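Local structure of alpha-galactosidase (Lactobacillus brevis, 3MI6) at residues D[234-237]-D[238-242]. The protein probably hydrolyses terminal, non-reducing alpha-D-galactose residues from alpha-D-galactosides, as a member of glycosyl hydrolase family 36. Numbering follows the deposited sequence.
Sequences MLAR and PQTTD
The backbone N of T240 donates a hydrogen bond of 3.1 Å to the carbonyl O of R237. This bond closes a type I beta turn over R237, P238, Q239 and T240, at the end of strand 233-236 in the N-terminal domain of the family 36 fold. The amide reaches that oxygen from above the carbonyl plane, 59° out of it, and the N-H...O angle is 150°. P238 and Q239 take the two corner positions. The proline ring restricts phi of P238 to a value that suits the first corner. The N of Q239 also lies 3.1 Å from R237 O, but the angle is too poor for a hydrogen bond.

The side chain of T240 faces the strand end. The A236 methyl, CB, packs against the branching carbon CB of T240 at 3.9 Å, beside the closing bond. The same T240 CB lies 3.4 Å from R237 O. The T240 hydroxyl is hydrogen-bonded to the carbonyl O of A246, in the loop before strand 247-252, and the carbonyl O of T240 accepts a bond from NH1 of R208 on strand 205-210.

The R237 side chain runs alongside the P238 ring. R237 CD comes within 4.1 Å of P238 CD, which makes a loose aliphatic contact. The arginine chain then bends at chi2 and carries the guanidinium to D188, where NH1 forms a salt bridge with OD1 and also a hydrogen bond with the carbonyl O of N190. Q239, at the second corner, packs on Q239 of a second subunit. With chi1 at -62°, OG1 of T240 stands beside its own backbone N and passes 3.6 Å from R237 CB.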
# COMPACT_ATOMS: atom_id res chain seq x y z
N MSE D 234 -11.99 13.22 10.64
CA MSE D 234 -12.26 11.93 11.28
C MSE D 234 -10.98 11.22 11.64
O MSE D 234 -9.94 11.44 11.00
CB MSE D 234 -13.10 11.05 10.36
CG MSE D 234 -14.43 11.67 10.02
SE MSE D 234 -15.61 10.55 8.95
CE MSE D 234 -14.52 10.50 7.33
N LEU D 235 -11.04 10.41 12.70
CA LEU D 235 -10.00 9.43 12.97
C LEU D 235 -10.60 8.06 12.78
O LEU D 235 -11.41 7.62 13.61
CB LEU D 235 -9.48 9.53 14.39
CG LEU D 235 -8.44 10.56 14.82
CD1 LEU D 235 -7.83 10.09 16.13
CD2 LEU D 235 -7.37 10.73 13.77
N ALA D 236 -10.23 7.38 11.70
CA ALA D 236 -10.77 6.04 11.47
C ALA D 236 -9.73 4.99 11.82
O ALA D 236 -8.53 5.20 11.66
CB ALA D 236 -11.22 5.89 10.04
N ARG D 237 -10.20 3.85 12.33
CA ARG D 237 -9.35 2.69 12.41
C ARG D 237 -9.05 2.33 10.96
O ARG D 237 -9.82 2.72 10.06
CB ARG D 237 -10.07 1.56 13.13
CG ARG D 237 -10.20 1.79 14.63
CD ARG D 237 -8.83 1.80 15.31
NE ARG D 237 -8.93 1.65 16.76
CZ ARG D 237 -7.92 1.84 17.60
NH1 ARG D 237 -6.73 2.21 17.14
NH2 ARG D 237 -8.10 1.68 18.91
N PRO D 238 -7.93 1.63 10.70
CA PRO D 238 -7.41 1.39 9.34
C PRO D 238 -8.39 0.69 8.40
O PRO D 238 -8.30 0.92 7.20
CB PRO D 238 -6.19 0.51 9.57
CG PRO D 238 -5.74 0.87 10.96
CD PRO D 238 -7.02 1.09 11.73
N GLN D 239 -9.30 -0.12 8.94
CA GLN D 239 -10.23 -0.87 8.11
C GLN D 239 -11.64 -0.34 8.15
O GLN D 239 -12.54 -0.91 7.53
CB GLN D 239 -10.24 -2.35 8.50
CG GLN D 239 -9.33 -3.18 7.64
CD GLN D 239 -7.87 -2.97 7.98
OE1 GLN D 239 -7.03 -2.79 7.08
NE2 GLN D 239 -7.54 -3.00 9.29
N THR D 240 -11.86 0.72 8.89
CA THR D 240 -13.15 1.38 8.87
C THR D 240 -13.51 1.91 7.48
O THR D 240 -12.67 2.44 6.76
CB THR D 240 -13.20 2.51 9.87
OG1 THR D 240 -13.01 1.97 11.17
CG2 THR D 240 -14.54 3.22 9.80
N THR D 241 -14.78 1.74 7.13
CA THR D 241 -15.33 2.19 5.86
C THR D 241 -16.67 2.89 6.11
O THR D 241 -17.03 3.20 7.24
CB THR D 241 -15.56 1.00 4.92
OG1 THR D 241 -16.60 0.18 5.46
CG2 THR D 241 -14.33 0.16 4.79
N ASP D 242 -17.42 3.13 5.04
CA ASP D 242 -18.71 3.76 5.18
C ASP D 242 -19.72 2.76 5.69
O ASP D 242 -20.80 3.15 6.15
CB ASP D 242 -19.18 4.32 3.85
CG ASP D 242 -18.63 5.70 3.59
OD1 ASP D 242 -18.71 6.56 4.50
OD2 ASP D 242 -18.12 5.94 2.48